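Local structure of amidohydrolase (Brucella melitensis biovar Abortus, 4F0L) at residues A108-L113 with A151-T156; S256-V261 with L265-V270. The protein probably acts as a metal-dependent amidohydrolase, perhaps a deaminase, built on a TIM barrel that holds an iron ion in this crystal. All coordinates share one frame; numbering follows the deposited sequence.

Interaction 1. Residues A108-L113 with A151-T156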
loop_
_atom_site.group_PDB
_atom_site.type_symbol
_atom_site.label_atom_id
_atom_site.label_comp_id
_atom_site.label_asym_id
_atom_site.label_seq_id
_atom_site.Cartn_x
_atom_site.Cartn_y
_atom_site.Cartn_z
ATOM N N ALA B 108 -7.585 -20.450 16.331
ATOM C CA ALA B 108 -8.549 -19.462 15.821
ATOM C C ALA B 108 -7.896 -18.319 15.068
ATOM O O ALA B 108 -8.346 -17.947 13.969
ATOM C CB ALA B 108 -9.397 -18.904 16.954
ATOM N N VAL B 109 -6.841 -17.757 15.638
ATOM C CA VAL B 109 -6.063 -16.714 14.987
ATOM C C VAL B 109 -5.412 -17.203 13.676
ATOM O O VAL B 109 -5.534 -16.539 12.637
ATOM C CB VAL B 109 -5.002 -16.145 15.924
ATOM C CG1 VAL B 109 -4.091 -15.172 15.191
ATOM C CG2 VAL B 109 -5.682 -15.475 17.129
ATOM N N ALA B 110 -4.740 -18.357 13.732
ATOM C CA ALA B 110 -4.112 -18.909 12.530
ATOM C C ALA B 110 -5.139 -19.210 11.436
ATOM O O ALA B 110 -4.896 -18.959 10.270
ATOM C CB ALA B 110 -3.338 -20.171 12.878
ATOM N N LEU B 111 -6.285 -19.759 11.805
ATOM C CA LEU B 111 -7.317 -20.008 10.802
ATOM C C LEU B 111 -7.737 -18.729 10.099
ATOM O O LEU B 111 -7.756 -18.681 8.847
ATOM C CB LEU B 111 -8.530 -20.756 11.375
ATOM C CG LEU B 111 -9.702 -20.964 10.399
ATOM C CD1 LEU B 111 -9.269 -21.780 9.198
ATOM C CD2 LEU B 111 -10.909 -21.599 11.094
ATOM N N ARG B 112 -8.043 -17.679 10.862
ATOM C CA ARG B 112 -8.540 -16.454 10.248
ATOM C C ARG B 112 -7.462 -15.788 9.395
ATOM O O ARG B 112 -7.762 -15.200 8.358
ATOM C CB ARG B 112 -9.073 -15.489 11.305
ATOM C CG ARG B 112 -9.750 -14.255 10.759
ATOM C CD ARG B 112 -10.997 -14.627 9.945
ATOM N NE ARG B 112 -11.617 -13.504 9.232
ATOM C CZ ARG B 112 -11.195 -13.010 8.054
ATOM N NH1 ARG B 112 -10.159 -13.516 7.415
ATOM N NH2 ARG B 112 -11.829 -11.988 7.518
ATOM N N LEU B 113 -6.219 -15.890 9.831
ATOM C CA LEU B 113 -5.080 -15.456 9.017
ATOM C C LEU B 113 -4.948 -16.200 7.694
ATOM O O LEU B 113 -4.759 -15.586 6.622
ATOM C CB LEU B 113 -3.798 -15.648 9.788
ATOM C CG LEU B 113 -2.532 -15.443 8.958
ATOM C CD1 LEU B 113 -2.477 -14.042 8.369
ATOM C CD2 LEU B 113 -1.253 -15.805 9.754
ATOM N N ALA B 151 -1.288 -26.743 12.119
ATOM C CA ALA B 151 -1.677 -27.709 11.129
ATOM C C ALA B 151 -3.205 -27.901 11.048
ATOM O O ALA B 151 -3.739 -28.021 9.944
ATOM C CB ALA B 151 -0.966 -29.022 11.345
ATOM N N ALA B 152 -3.893 -27.903 12.186
ATOM C CA ALA B 152 -5.343 -27.969 12.199
ATOM C C ALA B 152 -5.946 -26.757 11.514
ATOM O O ALA B 152 -6.916 -26.908 10.734
ATOM C CB ALA B 152 -5.903 -28.108 13.618
ATOM N N ALA B 153 -5.395 -25.563 11.797
ATOM C CA ALA B 153 -5.869 -24.332 11.171
ATOM C C ALA B 153 -5.661 -24.382 9.638
ATOM O O ALA B 153 -6.594 -24.150 8.858
ATOM C CB ALA B 153 -5.161 -23.114 11.781
ATOM N N ALA B 154 -4.463 -24.746 9.211
ATOM C CA ALA B 154 -4.195 -24.877 7.782
ATOM C C ALA B 154 -5.139 -25.896 7.103
ATOM O O ALA B 154 -5.641 -25.639 5.991
ATOM C CB ALA B 154 -2.728 -25.259 7.533
ATOM N N THR B 155 -5.383 -27.039 7.765
ATOM C CA THR B 155 -6.269 -28.060 7.245
ATOM C C THR B 155 -7.685 -27.535 7.078
ATOM O O THR B 155 -8.311 -27.721 6.023
ATOM C CB THR B 155 -6.296 -29.316 8.138
ATOM O OG1 THR B 155 -4.981 -29.853 8.199
ATOM C CG2 THR B 155 -7.271 -30.396 7.572
ATOM N N THR B 156 -8.180 -26.845 8.093
ATOM C CA THR B 156 -9.527 -26.305 8.028
ATOM C C THR B 156 -9.615 -25.271 6.906
ATOM O O THR B 156 -10.617 -25.223 6.173
ATOM C CB THR B 156 -9.946 -25.631 9.358
ATOM O OG1 THR B 156 -9.876 -26.575 10.411
ATOM C CG2 THR B 156 -11.361 -25.020 9.275
#

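Interaction 2. Residues S256-V261 with L265-V270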
loop_
_atom_site.group_PDB
_atom_site.type_symbol
_atom_site.label_atom_id
_atom_site.label_comp_id
_atom_site.label_asym_id
_atom_site.label_seq_id
_atom_site.Cartn_x
_atom_site.Cartn_y
_atom_site.Cartn_z
ATOM N N SER B 256 32.183 -11.502 15.952
ATOM C CA SER B 256 32.911 -12.416 15.061
ATOM C C SER B 256 33.891 -11.763 14.092
ATOM O O SER B 256 34.698 -12.472 13.478
ATOM C CB SER B 256 31.920 -13.196 14.204
ATOM O OG SER B 256 31.266 -12.323 13.290
ATOM N N GLY B 257 33.811 -10.435 13.938
ATOM C CA GLY B 257 34.567 -9.727 12.909
ATOM C C GLY B 257 33.891 -9.808 11.548
ATOM O O GLY B 257 34.419 -9.325 10.561
ATOM N N LYS B 258 32.712 -10.423 11.490
ATOM C CA LYS B 258 32.008 -10.664 10.225
ATOM C C LYS B 258 30.552 -10.182 10.314
ATOM O O LYS B 258 29.953 -10.133 11.392
ATOM C CB LYS B 258 31.997 -12.154 9.874
ATOM C CG LYS B 258 33.332 -12.734 9.442
ATOM C CD LYS B 258 33.246 -14.256 9.328
ATOM C CE LYS B 258 34.605 -14.929 9.169
ATOM N NZ LYS B 258 34.789 -15.585 7.843
ATOM N N ARG B 259 30.000 -9.840 9.160
ATOM C CA ARG B 259 28.585 -9.485 9.065
ATOM C C ARG B 259 27.757 -10.771 9.086
ATOM O O ARG B 259 28.293 -11.872 8.943
ATOM C CB ARG B 259 28.330 -8.686 7.782
ATOM C CG ARG B 259 29.145 -7.402 7.615
ATOM C CD ARG B 259 29.027 -6.885 6.164
ATOM N NE ARG B 259 27.623 -6.564 5.851
ATOM C CZ ARG B 259 27.044 -5.394 6.113
ATOM N NH1 ARG B 259 27.750 -4.385 6.637
ATOM N NH2 ARG B 259 25.765 -5.229 5.858
ATOM N N PRO B 260 26.435 -10.657 9.300
ATOM C CA PRO B 260 25.645 -11.881 9.477
ATOM C C PRO B 260 25.611 -12.812 8.253
ATOM O O PRO B 260 25.891 -14.002 8.390
ATOM C CB PRO B 260 24.242 -11.348 9.850
ATOM C CG PRO B 260 24.565 -10.039 10.525
ATOM C CD PRO B 260 25.709 -9.459 9.736
ATOM N N VAL B 261 25.273 -12.310 7.065
ATOM C CA VAL B 261 25.105 -13.226 5.929
ATOM C C VAL B 261 26.486 -13.828 5.628
ATOM O O VAL B 261 26.628 -15.017 5.447
ATOM C CB VAL B 261 24.496 -12.537 4.682
ATOM C CG1 VAL B 261 24.580 -13.472 3.474
ATOM C CG2 VAL B 261 23.056 -12.074 4.973
ATOM N N LEU B 265 27.378 -17.726 5.427
ATOM C CA LEU B 265 27.904 -18.360 4.205
ATOM C C LEU B 265 29.259 -19.044 4.467
ATOM O O LEU B 265 29.566 -20.061 3.856
ATOM C CB LEU B 265 28.039 -17.346 3.075
ATOM C CG LEU B 265 26.722 -16.727 2.586
ATOM C CD1 LEU B 265 26.992 -15.729 1.473
ATOM C CD2 LEU B 265 25.779 -17.843 2.141
ATOM N N ASP B 266 30.041 -18.491 5.391
ATOM C CA ASP B 266 31.349 -19.063 5.739
ATOM C C ASP B 266 31.265 -20.282 6.653
ATOM O O ASP B 266 32.192 -21.107 6.646
ATOM C CB ASP B 266 32.245 -18.034 6.441
ATOM C CG ASP B 266 32.752 -16.943 5.507
ATOM O OD1 ASP B 266 32.548 -17.040 4.279
ATOM O OD2 ASP B 266 33.385 -15.993 6.002
ATOM N N HIS B 267 30.193 -20.413 7.432
ATOM C CA HIS B 267 30.113 -21.495 8.428
ATOM C C HIS B 267 29.105 -22.567 8.138
ATOM O O HIS B 267 29.041 -23.560 8.856
ATOM C CB HIS B 267 29.832 -20.920 9.807
ATOM C CG HIS B 267 30.989 -20.162 10.376
ATOM N ND1 HIS B 267 31.201 -18.862 10.107
ATOM C CD2 HIS B 267 32.032 -20.571 11.196
ATOM C CE1 HIS B 267 32.309 -18.454 10.742
ATOM N NE2 HIS B 267 32.823 -19.502 11.401
ATOM N N GLN B 268 28.271 -22.374 7.126
ATOM C CA GLN B 268 27.308 -23.392 6.737
ATOM C C GLN B 268 27.400 -23.572 5.231
ATOM O O GLN B 268 27.778 -22.656 4.499
ATOM C CB GLN B 268 25.895 -22.977 7.148
ATOM C CG GLN B 268 25.650 -22.976 8.647
ATOM C CD GLN B 268 25.639 -24.380 9.244
ATOM O OE1 GLN B 268 25.212 -25.347 8.603
ATOM N NE2 GLN B 268 26.127 -24.504 10.474
ATOM N N ASP B 269 27.067 -24.773 4.778
ATOM C CA ASP B 269 26.947 -25.064 3.347
ATOM C C ASP B 269 25.611 -24.518 2.809
ATOM O O ASP B 269 24.633 -25.267 2.677
ATOM C CB ASP B 269 27.026 -26.587 3.148
ATOM C CG ASP B 269 27.119 -26.987 1.687
ATOM O OD1 ASP B 269 27.521 -26.146 0.850
ATOM O OD2 ASP B 269 26.789 -28.154 1.378
ATOM N N VAL B 270 25.553 -23.221 2.519
ATOM C CA VAL B 270 24.274 -22.567 2.160
ATOM C C VAL B 270 23.937 -22.900 0.713
ATOM O O VAL B 270 24.780 -22.780 -0.149
ATOM C CB VAL B 270 24.333 -21.044 2.390
ATOM C CG1 VAL B 270 23.030 -20.342 1.974
ATOM C CG2 VAL B 270 24.619 -20.748 3.860
#

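Interaction 1. Residues A108-L113 with A151-T156
In the outer helical layer of the TIM barrel, A110 and L111 of helix 103-119 pack against A153 and T156 of helix 145-157. The two helices follow successive parallel strands, 56-66 and 122-129, and precede the next ones, 122-129 and 160-167; helix 88-100 comes between strand 56-66 and helix 103-119. They run in roughly the same direction, with an angle of 35° between the short segments. Their axes come within 8.3 Å. The backbones come close in the middle: the CA atoms of L111 and A153 are 4.6 Å apart.

A153 is the centre of the contact. Its CB points at the facing helix and meets the CB of A110 at 3.6 Å. The same methyl lies 3.5 Å from the backbone N of L111, so it rests on main chain as well as on side chains. The CB of L111 is a little further from the A153 CB, at 4.1 Å.

The end of L111 extends the contact toward T156. Its CG stands anti to the backbone N (chi1 176°), which brings the two terminal methyls over to the other helix. CD1 lies 3.6 Å from the carbonyl O of A153. It also meets CG2 of T156 at 3.9 Å, and CD2 reaches that same methyl. The two side chains cross at about a right angle. T156 turns its methyl branch, not its hydroxyl, to the leucine.

Helix 442-457 adds to the packing, with A445 touching L111. Nearby, R112 makes a salt bridge with E446 of that helix.

The joint is made mostly by methyl and methylene groups, with main-chain atoms of L111 and A153 also taking part. Short alanine side chains let the backbones come close, and the larger leucine fills in beside them. Cohesion here probably rests on van der Waals packing and the exclusion of water.

Interaction 2. Residues S256-V261 with L265-V270
V261 and L265 are joined by a helical i to i+4 bond, L265 N to V261 O, 2.8 Å long and nearly straight at 166°. This bond belongs to the short helix 260-267, with R259 as its N-cap. E262 accepts from the backbone N of R259 at this end.

The side chains of V261 and L265 lie side by side and point the same way, CG1 to CD1 at 3.9 Å. At the exposed edge, K258 makes a salt bridge to D266. The lysine chain is extended until a bend at chi4 (-114°), and its NZ meets OD2 of D266. The modelled separation is very short, so its exact length is doubtful. K258 CE also comes to 4.5 Å from CE1 of H267, at an oblique approach to the ring. That ring stacks with W263, and its ND1 bonds to the W263 carbonyl O. Before the helix, S256 OG accepts from K258 N in an ST turn.

In the fold, P260 packs on helix 246-256, while V261 touches V242 of strand 238-242. V261 and L265 also meet helix 284-293, through E286 and H289.

Overall arrangement
Interactions 1 and 2 lie on opposite sides of the chain's centre and do not touch. Their centres are 36 Å apart, and their nearest atoms about 25 Å. Interaction 1 joins two helices that are distant in sequence. Interaction 2 is local, within helix 260-267 and between that helix and the residues just before it. Between them lies the iron site of H65, H67, H241 and D329. Neither contact supplies a ligand. The side chain of A110 is about 10 Å from that of H67, and the side chain of V261 is about 10 Å from that of H241. Both contacts lie in the layer around the metal-bearing barrel.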